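Local coordinates for protein branched-chain-amino-acid aminotransferase (Pseudomonas aeruginosa, PDB 6NST) that probably catalyses the pyridoxal-phosphate-dependent transfer of the amino group of leucine, isoleucine and valine to 2-oxoglutarate, giving glutamate and the branched-chain 2-oxo acids, at residues D7-Y12 with R89-E94; Q72-R77 with V118-A123; V102-E107 with S114-H119; Y209-T214 with K239-D244. The protein carries 1 engineered substitution. One frame throughout, in Å; residues are numbered along the deposited sequence.

Contact 1: residues D7-Y12 with R89-E94; sequences DGVIWY and RENNLE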
loop_
_atom_site.group_PDB
_atom_site.type_symbol
_atom_site.label_atom_id
_atom_site.label_comp_id
_atom_site.label_asym_id
_atom_site.label_seq_id
_atom_site.Cartn_x
_atom_site.Cartn_y
_atom_site.Cartn_z
ATOM N N ASP A 7 6.496 18.882 -45.346
ATOM C CA ASP A 7 7.526 18.513 -46.303
ATOM C C ASP A 7 8.738 17.941 -45.580
ATOM O O ASP A 7 9.064 18.339 -44.459
ATOM C CB ASP A 7 7.947 19.716 -47.149
ATOM C CG ASP A 7 6.945 20.041 -48.234
ATOM O OD1 ASP A 7 5.924 19.328 -48.333
ATOM O OD2 ASP A 7 7.178 21.007 -48.991
ATOM N N GLY A 8 9.406 16.999 -46.237
ATOM C CA GLY A 8 10.581 16.366 -45.691
ATOM C C GLY A 8 10.490 14.866 -45.833
ATOM O O GLY A 8 9.685 14.341 -46.609
ATOM N N VAL A 9 11.327 14.166 -45.070
ATOM C CA VAL A 9 11.403 12.714 -45.132
ATOM C C VAL A 9 11.399 12.148 -43.720
ATOM O O VAL A 9 11.761 12.816 -42.749
ATOM C CB VAL A 9 12.651 12.226 -45.899
ATOM C CG1 VAL A 9 12.558 12.615 -47.367
ATOM C CG2 VAL A 9 13.917 12.792 -45.272
ATOM N N ILE A 10 10.975 10.892 -43.620
ATOM C CA ILE A 10 10.999 10.141 -42.372
ATOM C C ILE A 10 11.647 8.795 -42.653
ATOM O O ILE A 10 11.281 8.116 -43.620
ATOM C CB ILE A 10 9.588 9.949 -41.783
ATOM C CG1 ILE A 10 8.977 11.296 -41.400
ATOM C CG2 ILE A 10 9.630 9.019 -40.580
ATOM C CD1 ILE A 10 7.529 11.207 -40.971
ATOM N N TRP A 11 12.614 8.418 -41.823
ATOM C CA TRP A 11 13.200 7.087 -41.906
ATOM C C TRP A 11 12.162 6.063 -41.466
ATOM O O TRP A 11 11.639 6.142 -40.350
ATOM C CB TRP A 11 14.450 7.007 -41.037
ATOM C CG TRP A 11 15.265 5.766 -41.227
ATOM C CD1 TRP A 11 16.311 5.596 -42.087
ATOM C CD2 TRP A 11 15.117 4.526 -40.526
ATOM N NE1 TRP A 11 16.821 4.325 -41.970
ATOM C CE2 TRP A 11 16.103 3.647 -41.019
ATOM C CE3 TRP A 11 14.244 4.070 -39.533
ATOM C CZ2 TRP A 11 16.245 2.343 -40.545
ATOM C CZ3 TRP A 11 14.383 2.774 -39.071
ATOM C CH2 TRP A 11 15.374 1.926 -39.577
ATOM N N TYR A 12 11.854 5.114 -42.344
ATOM C CA TYR A 12 10.759 4.170 -42.121
ATOM C C TYR A 12 11.233 2.791 -42.571
ATOM O O TYR A 12 11.235 2.490 -43.769
ATOM C CB TYR A 12 9.509 4.609 -42.876
ATOM C CG TYR A 12 8.213 3.957 -42.440
ATOM C CD1 TYR A 12 8.204 2.800 -41.672
ATOM C CD2 TYR A 12 6.992 4.502 -42.812
ATOM C CE1 TYR A 12 7.014 2.213 -41.282
ATOM C CE2 TYR A 12 5.801 3.922 -42.430
ATOM C CZ TYR A 12 5.816 2.778 -41.664
ATOM O OH TYR A 12 4.625 2.203 -41.284
ATOM N N ARG A 89 19.769 15.169 -40.976
ATOM C CA ARG A 89 20.506 15.662 -42.136
ATOM C C ARG A 89 19.597 15.815 -43.347
ATOM O O ARG A 89 19.548 16.885 -43.966
ATOM C CB ARG A 89 21.664 14.720 -42.460
ATOM C CG ARG A 89 22.445 15.113 -43.704
ATOM C CD ARG A 89 23.541 14.110 -44.017
ATOM N NE ARG A 89 23.017 12.759 -44.191
ATOM C CZ ARG A 89 23.130 11.789 -43.289
ATOM N NH1 ARG A 89 23.758 12.019 -42.143
ATOM N NH2 ARG A 89 22.621 10.591 -43.534
ATOM N N GLU A 90 18.869 14.753 -43.703
ATOM C CA GLU A 90 18.115 14.755 -44.952
ATOM C C GLU A 90 16.983 15.773 -44.952
ATOM O O GLU A 90 16.511 16.150 -46.030
ATOM C CB GLU A 90 17.571 13.355 -45.236
ATOM C CG GLU A 90 18.656 12.297 -45.374
ATOM C CD GLU A 90 19.576 12.544 -46.557
ATOM O OE1 GLU A 90 19.104 13.079 -47.584
ATOM O OE2 GLU A 90 20.775 12.207 -46.456
ATOM N N ASN A 91 16.540 16.227 -43.782
ATOM C CA ASN A 91 15.565 17.305 -43.696
ATOM C C ASN A 91 16.218 18.675 -43.595
ATOM O O ASN A 91 15.504 19.681 -43.520
ATOM C CB ASN A 91 14.636 17.085 -42.499
ATOM C CG ASN A 91 13.716 15.900 -42.691
ATOM O OD1 ASN A 91 12.700 15.998 -43.376
ATOM N ND2 ASN A 91 14.068 14.771 -42.085
ATOM N N ASN A 92 17.553 18.733 -43.592
ATOM C CA ASN A 92 18.299 19.992 -43.537
ATOM C C ASN A 92 17.922 20.809 -42.304
ATOM O O ASN A 92 17.731 22.024 -42.376
ATOM C CB ASN A 92 18.097 20.810 -44.814
ATOM C CG ASN A 92 18.508 20.052 -46.061
ATOM O OD1 ASN A 92 17.708 19.327 -46.654
ATOM N ND2 ASN A 92 19.762 20.216 -46.465
ATOM N N LEU A 93 17.819 20.137 -41.161
ATOM C CA LEU A 93 17.408 20.777 -39.919
ATOM C C LEU A 93 18.634 21.313 -39.187
ATOM O O LEU A 93 19.580 20.565 -38.917
ATOM C CB LEU A 93 16.641 19.792 -39.038
ATOM C CG LEU A 93 15.341 19.269 -39.646
ATOM C CD1 LEU A 93 14.801 18.098 -38.846
ATOM C CD2 LEU A 93 14.308 20.383 -39.727
ATOM N N GLU A 94 18.615 22.610 -38.875
ATOM C CA GLU A 94 19.696 23.203 -38.096
ATOM C C GLU A 94 19.641 22.738 -36.646
ATOM O O GLU A 94 20.681 22.504 -36.019
ATOM C CB GLU A 94 19.618 24.727 -38.185
ATOM C CG GLU A 94 20.678 25.465 -37.391
ATOM C CD GLU A 94 20.523 26.971 -37.491
ATOM O OE1 GLU A 94 19.801 27.436 -38.400
ATOM O OE2 GLU A 94 21.115 27.689 -36.659
#

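Contact 2: residues Q72-R77 with V118-A123; sequences QIPYSR and VHVIIA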
loop_
_atom_site.group_PDB
_atom_site.type_symbol
_atom_site.label_atom_id
_atom_site.label_comp_id
_atom_site.label_asym_id
_atom_site.label_seq_id
_atom_site.Cartn_x
_atom_site.Cartn_y
_atom_site.Cartn_z
ATOM N N GLN A 72 11.764 -7.204 -30.319
ATOM C CA GLN A 72 13.010 -7.396 -31.055
ATOM C C GLN A 72 13.084 -6.355 -32.169
ATOM O O GLN A 72 12.344 -6.436 -33.156
ATOM C CB GLN A 72 13.089 -8.816 -31.610
ATOM C CG GLN A 72 14.385 -9.136 -32.344
ATOM C CD GLN A 72 15.595 -9.137 -31.428
ATOM O OE1 GLN A 72 16.315 -8.143 -31.334
ATOM N NE2 GLN A 72 15.827 -10.256 -30.753
ATOM N N ILE A 73 13.966 -5.374 -32.008
ATOM C CA ILE A 73 14.181 -4.351 -33.029
ATOM C C ILE A 73 14.857 -4.997 -34.233
ATOM O O ILE A 73 15.925 -5.608 -34.086
ATOM C CB ILE A 73 15.019 -3.184 -32.485
ATOM C CG1 ILE A 73 14.348 -2.571 -31.254
ATOM C CG2 ILE A 73 15.230 -2.132 -33.567
ATOM C CD1 ILE A 73 15.139 -1.436 -30.632
ATOM N N PRO A 74 14.287 -4.884 -35.437
ATOM C CA PRO A 74 14.871 -5.567 -36.601
ATOM C C PRO A 74 16.118 -4.877 -37.130
ATOM O O PRO A 74 16.613 -5.217 -38.209
ATOM C CB PRO A 74 13.738 -5.531 -37.639
ATOM C CG PRO A 74 12.510 -5.067 -36.890
ATOM C CD PRO A 74 13.021 -4.220 -35.775
ATOM N N TYR A 75 16.626 -3.904 -36.384
ATOM C CA TYR A 75 17.803 -3.148 -36.775
ATOM C C TYR A 75 18.746 -3.048 -35.589
ATOM O O TYR A 75 18.343 -3.179 -34.431
ATOM C CB TYR A 75 17.422 -1.750 -37.289
ATOM C CG TYR A 75 16.402 -1.814 -38.399
ATOM C CD1 TYR A 75 16.791 -2.070 -39.707
ATOM C CD2 TYR A 75 15.046 -1.653 -38.134
ATOM C CE1 TYR A 75 15.864 -2.151 -40.724
ATOM C CE2 TYR A 75 14.110 -1.731 -39.145
ATOM C CZ TYR A 75 14.527 -1.980 -40.438
ATOM O OH TYR A 75 13.603 -2.064 -41.449
ATOM N N SER A 76 20.015 -2.820 -35.893
ATOM C CA SER A 76 21.038 -2.745 -34.867
ATOM C C SER A 76 21.204 -1.311 -34.380
ATOM O O SER A 76 20.658 -0.364 -34.949
ATOM C CB SER A 76 22.360 -3.278 -35.402
ATOM O OG SER A 76 22.799 -2.503 -36.503
ATOM N N ARG A 77 21.985 -1.159 -33.310
ATOM C CA ARG A 77 22.234 0.172 -32.768
ATOM C C ARG A 77 22.958 1.055 -33.778
ATOM O O ARG A 77 22.659 2.250 -33.892
ATOM C CB ARG A 77 23.031 0.063 -31.470
ATOM C CG ARG A 77 22.256 -0.598 -30.346
ATOM C CD ARG A 77 23.120 -0.798 -29.117
ATOM N NE ARG A 77 22.352 -1.340 -27.999
ATOM C CZ ARG A 77 22.051 -2.626 -27.854
ATOM N NH1 ARG A 77 22.446 -3.509 -28.760
ATOM N NH2 ARG A 77 21.350 -3.028 -26.806
ATOM N N VAL A 118 7.732 -6.006 -36.156
ATOM C CA VAL A 118 8.245 -4.804 -35.510
ATOM C C VAL A 118 8.642 -3.804 -36.584
ATOM O O VAL A 118 9.425 -4.126 -37.488
ATOM C CB VAL A 118 9.440 -5.131 -34.599
ATOM C CG1 VAL A 118 9.976 -3.868 -33.963
ATOM C CG2 VAL A 118 9.038 -6.139 -33.532
ATOM N N HIS A 119 8.098 -2.593 -36.491
ATOM C CA HIS A 119 8.438 -1.494 -37.382
ATOM C C HIS A 119 9.140 -0.396 -36.595
ATOM O O HIS A 119 8.926 -0.243 -35.389
ATOM C CB HIS A 119 7.190 -0.927 -38.063
ATOM C CG HIS A 119 6.437 -1.933 -38.877
ATOM N ND1 HIS A 119 6.403 -1.900 -40.255
ATOM C CD2 HIS A 119 5.692 -3.001 -38.508
ATOM C CE1 HIS A 119 5.668 -2.904 -40.698
ATOM N NE2 HIS A 119 5.225 -3.588 -39.659
ATOM N N VAL A 120 9.982 0.372 -37.285
ATOM C CA VAL A 120 10.751 1.447 -36.666
ATOM C C VAL A 120 10.627 2.692 -37.535
ATOM O O VAL A 120 10.799 2.619 -38.756
ATOM C CB VAL A 120 12.234 1.063 -36.490
ATOM C CG1 VAL A 120 13.008 2.205 -35.857
ATOM C CG2 VAL A 120 12.366 -0.204 -35.661
ATOM N N ILE A 121 10.334 3.833 -36.909
ATOM C CA ILE A 121 10.290 5.114 -37.606
ATOM C C ILE A 121 11.100 6.135 -36.822
ATOM O O ILE A 121 11.144 6.111 -35.588
ATOM C CB ILE A 121 8.846 5.627 -37.817
ATOM C CG1 ILE A 121 8.087 5.691 -36.483
ATOM C CG2 ILE A 121 8.122 4.766 -38.825
ATOM C CD1 ILE A 121 7.966 7.099 -35.914
ATOM N N ILE A 122 11.766 7.026 -37.555
ATOM C CA ILE A 122 12.544 8.091 -36.932
ATOM C C ILE A 122 12.218 9.403 -37.630
ATOM O O ILE A 122 12.703 9.669 -38.737
ATOM C CB ILE A 122 14.058 7.810 -36.977
ATOM C CG1 ILE A 122 14.361 6.448 -36.346
ATOM C CG2 ILE A 122 14.822 8.909 -36.250
ATOM C CD1 ILE A 122 15.810 6.054 -36.399
ATOM N N ALA A 123 11.410 10.236 -36.980
ATOM C CA ALA A 123 10.990 11.521 -37.519
ATOM C C ALA A 123 11.695 12.650 -36.778
ATOM O O ALA A 123 11.894 12.576 -35.561
ATOM C CB ALA A 123 9.473 11.691 -37.408
#

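Contact 3: residues V102-E107 with S114-H119; sequences VFYGSE and SGLKVH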
loop_
_atom_site.group_PDB
_atom_site.type_symbol
_atom_site.label_atom_id
_atom_site.label_comp_id
_atom_site.label_asym_id
_atom_site.label_seq_id
_atom_site.Cartn_x
_atom_site.Cartn_y
_atom_site.Cartn_z
ATOM N N VAL A 102 9.566 2.594 -31.934
ATOM C CA VAL A 102 9.481 1.182 -32.289
ATOM C C VAL A 102 8.073 0.706 -31.961
ATOM O O VAL A 102 7.585 0.932 -30.848
ATOM C CB VAL A 102 10.536 0.358 -31.531
ATOM C CG1 VAL A 102 10.386 -1.120 -31.825
ATOM C CG2 VAL A 102 11.940 0.844 -31.868
ATOM N N PHE A 103 7.416 0.056 -32.923
ATOM C CA PHE A 103 6.026 -0.330 -32.725
ATOM C C PHE A 103 5.708 -1.610 -33.486
ATOM O O PHE A 103 6.328 -1.917 -34.507
ATOM C CB PHE A 103 5.059 0.791 -33.150
ATOM C CG PHE A 103 5.070 1.098 -34.625
ATOM C CD1 PHE A 103 4.126 0.537 -35.472
ATOM C CD2 PHE A 103 6.004 1.972 -35.160
ATOM C CE1 PHE A 103 4.122 0.828 -36.824
ATOM C CE2 PHE A 103 6.006 2.268 -36.513
ATOM C CZ PHE A 103 5.062 1.696 -37.346
ATOM N N TYR A 104 4.733 -2.355 -32.965
ATOM C CA TYR A 104 4.237 -3.547 -33.638
ATOM C C TYR A 104 3.342 -3.160 -34.808
ATOM O O TYR A 104 2.601 -2.179 -34.746
ATOM C CB TYR A 104 3.458 -4.431 -32.662
ATOM C CG TYR A 104 4.321 -5.270 -31.748
ATOM C CD1 TYR A 104 5.476 -5.884 -32.216
ATOM C CD2 TYR A 104 3.981 -5.446 -30.412
ATOM C CE1 TYR A 104 6.266 -6.654 -31.379
ATOM C CE2 TYR A 104 4.765 -6.213 -29.569
ATOM C CZ TYR A 104 5.906 -6.813 -30.056
ATOM O OH TYR A 104 6.688 -7.576 -29.220
ATOM N N GLY A 105 3.406 -3.950 -35.877
ATOM C CA GLY A 105 2.689 -3.643 -37.096
ATOM C C GLY A 105 1.243 -4.095 -37.057
ATOM O O GLY A 105 0.686 -4.415 -36.004
ATOM N N SER A 106 0.629 -4.126 -38.241
ATOM C CA SER A 106 -0.760 -4.554 -38.370
ATOM C C SER A 106 -0.881 -5.999 -38.848
ATOM O O SER A 106 -1.534 -6.274 -39.862
ATOM C CB SER A 106 -1.505 -3.608 -39.308
ATOM O OG SER A 106 -0.822 -3.483 -40.537
ATOM N N GLU A 107 -0.264 -6.932 -38.121
ATOM C CA GLU A 107 -0.321 -8.344 -38.488
ATOM C C GLU A 107 -1.439 -9.081 -37.759
ATOM O O GLU A 107 -2.299 -9.702 -38.394
ATOM C CB GLU A 107 1.032 -9.012 -38.226
ATOM C CG GLU A 107 2.073 -8.757 -39.304
ATOM C CD GLU A 107 2.504 -7.308 -39.358
ATOM O OE1 GLU A 107 2.513 -6.657 -38.291
ATOM O OE2 GLU A 107 2.828 -6.817 -40.460
ATOM N N SER A 114 3.222 -12.972 -30.626
ATOM C CA SER A 114 2.633 -13.877 -31.608
ATOM C C SER A 114 3.336 -13.760 -32.958
ATOM O O SER A 114 4.515 -14.087 -33.086
ATOM C CB SER A 114 1.137 -13.596 -31.768
ATOM O OG SER A 114 0.555 -14.455 -32.733
ATOM N N GLY A 115 2.597 -13.295 -33.963
ATOM C CA GLY A 115 3.154 -13.106 -35.288
ATOM C C GLY A 115 3.228 -11.643 -35.673
ATOM O O GLY A 115 3.026 -11.285 -36.838
ATOM N N LEU A 116 3.520 -10.791 -34.695
ATOM C CA LEU A 116 3.555 -9.354 -34.922
ATOM C C LEU A 116 4.905 -8.926 -35.477
ATOM O O LEU A 116 5.958 -9.356 -34.995
ATOM C CB LEU A 116 3.264 -8.603 -33.622
ATOM C CG LEU A 116 1.869 -8.803 -33.033
ATOM C CD1 LEU A 116 1.731 -8.069 -31.709
ATOM C CD2 LEU A 116 0.810 -8.338 -34.020
ATOM N N LYS A 117 4.871 -8.072 -36.494
ATOM C CA LYS A 117 6.082 -7.516 -37.074
ATOM C C LYS A 117 6.438 -6.210 -36.377
ATOM O O LYS A 117 5.561 -5.410 -36.039
ATOM C CB LYS A 117 5.910 -7.284 -38.576
ATOM C CG LYS A 117 7.192 -6.908 -39.301
ATOM C CD LYS A 117 6.957 -6.776 -40.798
ATOM C CE LYS A 117 8.235 -6.408 -41.534
ATOM N NZ LYS A 117 8.785 -5.105 -41.067
ATOM N N VAL A 118 7.732 -6.006 -36.156
ATOM C CA VAL A 118 8.245 -4.804 -35.510
ATOM C C VAL A 118 8.642 -3.804 -36.584
ATOM O O VAL A 118 9.425 -4.126 -37.488
ATOM C CB VAL A 118 9.440 -5.131 -34.599
ATOM C CG1 VAL A 118 9.976 -3.868 -33.963
ATOM C CG2 VAL A 118 9.038 -6.139 -33.532
ATOM N N HIS A 119 8.098 -2.593 -36.491
ATOM C CA HIS A 119 8.438 -1.494 -37.382
ATOM C C HIS A 119 9.140 -0.396 -36.595
ATOM O O HIS A 119 8.926 -0.243 -35.389
ATOM C CB HIS A 119 7.190 -0.927 -38.063
ATOM C CG HIS A 119 6.437 -1.933 -38.877
ATOM N ND1 HIS A 119 6.403 -1.900 -40.255
ATOM C CD2 HIS A 119 5.692 -3.001 -38.508
ATOM C CE1 HIS A 119 5.668 -2.904 -40.698
ATOM N NE2 HIS A 119 5.225 -3.588 -39.659
#

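Contact 4: residues Y209-T214 with K239-D244; sequences YTPEVT and KRITRD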
loop_
_atom_site.group_PDB
_atom_site.type_symbol
_atom_site.label_atom_id
_atom_site.label_comp_id
_atom_site.label_asym_id
_atom_site.label_seq_id
_atom_site.Cartn_x
_atom_site.Cartn_y
_atom_site.Cartn_z
ATOM N N TYR A 209 19.287 18.016 -4.142
ATOM C CA TYR A 209 18.542 16.808 -3.822
ATOM C C TYR A 209 17.666 16.437 -5.008
ATOM O O TYR A 209 17.144 17.312 -5.705
ATOM C CB TYR A 209 17.682 16.991 -2.566
ATOM C CG TYR A 209 18.474 17.331 -1.325
ATOM C CD1 TYR A 209 18.750 18.652 -0.994
ATOM C CD2 TYR A 209 18.949 16.332 -0.485
ATOM C CE1 TYR A 209 19.475 18.970 0.138
ATOM C CE2 TYR A 209 19.676 16.640 0.653
ATOM C CZ TYR A 209 19.935 17.961 0.958
ATOM O OH TYR A 209 20.657 18.278 2.086
ATOM N N THR A 210 17.516 15.138 -5.242
ATOM C CA THR A 210 16.678 14.641 -6.320
ATOM C C THR A 210 16.191 13.255 -5.931
ATOM O O THR A 210 16.892 12.536 -5.209
ATOM C CB THR A 210 17.439 14.596 -7.658
ATOM O OG1 THR A 210 16.548 14.217 -8.712
ATOM C CG2 THR A 210 18.600 13.607 -7.598
ATOM N N PRO A 211 14.987 12.869 -6.354
ATOM C CA PRO A 211 14.497 11.525 -6.030
ATOM C C PRO A 211 15.413 10.456 -6.603
ATOM O O PRO A 211 15.881 10.556 -7.739
ATOM C CB PRO A 211 13.108 11.484 -6.678
ATOM C CG PRO A 211 12.699 12.917 -6.786
ATOM C CD PRO A 211 13.965 13.679 -7.041
ATOM N N GLU A 212 15.682 9.437 -5.792
ATOM C CA GLU A 212 16.485 8.314 -6.249
ATOM C C GLU A 212 15.777 7.588 -7.387
ATOM O O GLU A 212 14.546 7.597 -7.487
ATOM C CB GLU A 212 16.759 7.358 -5.088
ATOM C CG GLU A 212 15.913 7.647 -3.856
ATOM C CD GLU A 212 16.142 6.655 -2.732
ATOM O OE1 GLU A 212 17.315 6.416 -2.376
ATOM O OE2 GLU A 212 15.146 6.112 -2.209
ATOM N N VAL A 213 16.567 6.966 -8.260
ATOM C CA VAL A 213 16.033 6.243 -9.410
ATOM C C VAL A 213 15.169 5.096 -8.906
ATOM O O VAL A 213 15.572 3.928 -8.952
ATOM C CB VAL A 213 17.159 5.736 -10.326
ATOM C CG1 VAL A 213 16.602 5.342 -11.687
ATOM C CG2 VAL A 213 18.240 6.794 -10.471
ATOM N N THR A 214 13.973 5.425 -8.422
ATOM C CA THR A 214 13.106 4.461 -7.760
ATOM C C THR A 214 11.921 4.113 -8.650
ATOM O O THR A 214 11.932 3.092 -9.343
ATOM C CB THR A 214 12.626 5.021 -6.420
ATOM O OG1 THR A 214 13.634 5.883 -5.876
ATOM C CG2 THR A 214 12.371 3.902 -5.438
ATOM N N LYS A 239 17.626 10.764 -2.530
ATOM C CA LYS A 239 16.873 10.272 -1.386
ATOM C C LYS A 239 15.389 10.469 -1.657
ATOM O O LYS A 239 14.993 11.069 -2.659
ATOM C CB LYS A 239 17.302 10.973 -0.092
ATOM C CG LYS A 239 16.913 12.438 0.002
ATOM C CD LYS A 239 17.383 13.026 1.328
ATOM C CE LYS A 239 16.759 14.385 1.594
ATOM N NZ LYS A 239 15.285 14.281 1.746
ATOM N N ARG A 240 14.570 9.942 -0.752
ATOM C CA ARG A 240 13.131 10.126 -0.858
ATOM C C ARG A 240 12.768 11.547 -0.455
ATOM O O ARG A 240 13.190 12.034 0.598
ATOM C CB ARG A 240 12.394 9.115 0.019
ATOM C CG ARG A 240 12.825 7.679 -0.210
ATOM C CD ARG A 240 12.158 6.746 0.782
ATOM N NE ARG A 240 10.959 6.126 0.231
ATOM C CZ ARG A 240 10.138 5.348 0.929
ATOM N NH1 ARG A 240 10.385 5.102 2.208
ATOM N NH2 ARG A 240 9.069 4.820 0.348
ATOM N N ILE A 241 11.990 12.215 -1.301
ATOM C CA ILE A 241 11.626 13.613 -1.124
ATOM C C ILE A 241 10.114 13.698 -0.984
ATOM O O ILE A 241 9.377 13.142 -1.806
ATOM C CB ILE A 241 12.109 14.475 -2.305
ATOM C CG1 ILE A 241 13.634 14.457 -2.397
ATOM C CG2 ILE A 241 11.593 15.902 -2.174
ATOM C CD1 ILE A 241 14.173 15.196 -3.601
ATOM N N THR A 242 9.654 14.387 0.053
ATOM C CA THR A 242 8.230 14.621 0.221
ATOM C C THR A 242 7.820 15.897 -0.508
ATOM O O THR A 242 8.653 16.720 -0.895
ATOM C CB THR A 242 7.869 14.712 1.703
ATOM O OG1 THR A 242 8.487 15.874 2.271
ATOM C CG2 THR A 242 8.354 13.474 2.440
ATOM N N ARG A 243 6.509 16.060 -0.696
ATOM C CA ARG A 243 6.024 17.241 -1.399
ATOM C C ARG A 243 6.307 18.514 -0.607
ATOM O O ARG A 243 6.670 19.544 -1.188
ATOM C CB ARG A 243 4.531 17.106 -1.702
ATOM C CG ARG A 243 3.616 17.213 -0.490
ATOM C CD ARG A 243 2.282 17.815 -0.884
ATOM N NE ARG A 243 1.404 16.829 -1.493
ATOM C CZ ARG A 243 0.398 17.120 -2.308
ATOM N NH1 ARG A 243 -0.344 16.142 -2.804
ATOM N NH2 ARG A 243 0.142 18.379 -2.639
ATOM N N ASP A 244 6.163 18.466 0.719
ATOM C CA ASP A 244 6.397 19.660 1.519
ATOM C C ASP A 244 7.879 19.962 1.689
ATOM O O ASP A 244 8.233 21.095 2.031
ATOM C CB ASP A 244 5.701 19.541 2.882
ATOM C CG ASP A 244 5.959 18.212 3.573
ATOM O OD1 ASP A 244 6.058 18.210 4.820
ATOM O OD2 ASP A 244 6.054 17.174 2.883
#

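Contact 1: residues D7-Y12 with R89-E94
Two hydrogen bonds between the side-chain amide of Asn-91 and the backbone of Val-9 carry this contact. Val-9 N donates to Asn-91 OD1 at 2.8 Å, with an N-H...O angle of 163°, and Asn-91 ND2 donates one back to Val-9 O at 3.1 Å. The acceptor Val-9 O lies almost exactly in the amide plane of Asn-91. The carboxamide thus grips the backbone N and O of one residue, and this donor-acceptor pairing, together with a second bond from ND2 to Ala-87 O in the preceding helix, fixes which end is the NH2.

The apolar part is small. Val-9 CG2, set between the backbone N and carbonyl carbon by a chi1 of -66°, reaches Glu-90 CB at 3.7 Å, while the carboxylate of Glu-90 turns back to a salt bridge with Arg-89 NE.

Steric fit is close at Gly-8, whose CA sits 3.2 Å from Asn-91 OD1; its backbone angles call for glycine, and a CB there would run into that oxygen.

Asn-91 belongs to the Schellman motif, completed by Asn-92, that ends helix 77-89. The contact thus ties this helix end to the start of strand 9-12, which lies between strands 15-18 and 118-126.

Contact 2: residues Q72-R77 with V118-A123
The ring of Tyr-75 has Pro-74 CB over one face, toward the rim, and meets Val-120 at its edge, where CG2 lies near the ring plane, 3.9 Å from Tyr-75 CD2. The two side chains run past each other in opposite directions, and the valine methyl touches the CD2-CE2 side of the ring. The puckered ring of Pro-74 packs by CD on Val-118 CG1 at 3.6 Å, and its CG comes to 3.3 Å from Val-118 O.

Val-118 and Val-120, two residues apart on the strand, both point toward the loop. Each holds CG2 beside its backbone N, with CG1 opposite that N (chi1 179° in both). In Val-120 this turns CG2 into the angle between Tyr-75 and Ile-73, whose CG2 lies 4.0 Å away, the two side chains crossing at about a right angle. In Val-118 both methyls straddle the carbonyl of Gln-72, CG2 being 3.3 Å from Gln-72 O.

The side chain of Ile-73 is about 11 Å from that of Lys-160, by similarity the cofactor-binding lysine, which carries no cofactor here. The loop links helix 55-68 to helix 77-89, with Ser-76 as N-cap of the latter. Ile-73 leans back on Phe-63 and Ala-66 of the first helix, Val-120 also touches Ile-80 of the second, and Tyr-75 meets Trp-11 of strand 9-12 edge-to-face. The loop thereby lies across the helix-covered face of strand 118-126.

Contact 3: residues V102-E107 with S114-H119
Phe-103 and His-119 form an antiparallel hydrogen-bonded pair: Phe-103 N donates to His-119 O at 2.9 Å, and His-119 N to Phe-103 O at 2.7 Å, nearly straight at 172°. The ladder continues with Gly-105 N to Lys-117 O at 2.6 Å, enclosing the non-hydrogen-bonded pair Tyr-104 and Val-118. Beyond the strand ends, Glu-107 OE1 accepts a weak bond from Lys-117 N. Together these bonds close the base of a long-looped beta-hairpin connection between strands 96-104 and 118-126.

Aromatic contacts occupy both faces of the sheet. On the Phe-103 side, His-119 CB stands over the phenyl face, 3.8 Å from the centroid, a CH-pi contact; the two rings are near parallel (18°) but slid apart until they barely overlap. A chi1 of 66° places the Phe-103 ring between its own backbone N and carbonyl carbon, which brings it beneath that CB. On the Tyr-104 side, Leu-116 CD1 makes a CH-pi contact over one ring face, 4.0 Å from the centroid, while Val-118 CG2 touches the ring edge at CE1, 3.5 Å away.

Val-102 CG1 meets Val-118 CG1, and Gly-105 CA lies 3.4 Å from His-119 CD2, leaving no room for a side chain there.

The two ring nitrogens of His-119 have different surroundings. ND1 is hydrogen-bonded to Asp-13, whereas NE2 is buried with no partner in the model; Glu-107 OE2 stands near the ring plane, too far for a bond. Asp-13 and Glu-107 would favour, and Lys-117 NZ over the ring face oppose, a positive imidazole; its charge is not established.

Contact 4: residues Y209-T214 with K239-D244
Ile-241 CD1 fills the tight part of this contact, pressing on the peptide between Thr-210 and Pro-211, 3.6 Å from Thr-210 C, with Pro-211 CD at 3.8 Å and Tyr-209 CB slightly farther off. Its extended side chain (chi2 175°) carries the methyl to this point. Alongside, Lys-239 N donates to Thr-210 O at 3.3 Å (157°), and Pro-211 CA makes a CA-H...O contact of 3.4 Å with Lys-239 O.

This hydrogen bond prolongs the parallel pairing of strands 207-210 and 235-238, which are joined through helix 220-231 in a beta-alpha-beta crossover of the mixed sheet. Past it, residues 239-244 run on to Thr-242, the N-cap of helix 243-247.

The looser, partly exposed side is formed by Tyr-209, Lys-239 and Glu-212. Lys-239 CG lies between the backbone N and carbonyl carbon (chi1 69°), and its CE passes obliquely by the Tyr-209 ring, 3.6 Å from CD2; its NZ goes on to a salt bridge with Glu-245. Glu-212 lays its CG along the Lys-239 backbone and brings OE2 to 3.4 Å from Arg-240 CG. Arg-240 itself is buried at a subunit interface, its guanidinium forming salt bridges with Glu-189 of its own chain and Glu-189 of the third subunit.

Overall arrangement
Contacts 1, 2 and 3 gather on the seven-stranded antiparallel sheet. Contact 1 joins its strand 9-12 to the end of helix 77-89, contact 2 covers the neighbouring strand 118-126 with the loop leading into that helix, and contact 3 pairs strand 118-126 with 96-104. Contacts 2 and 3 share Val-118 and His-119, their centres about 11 Å apart; contacts 1 and 2 lie about 17 Å apart between centres, and their segments alternate along the chain. Contact 4 comes last in sequence, in the mixed sheet, its centre about 34 to 40 Å from the others. Contacts 1, 2 and 3 thus set one sheet against its helices and the second subunit, while contact 4 meets three further subunits of the hexamer.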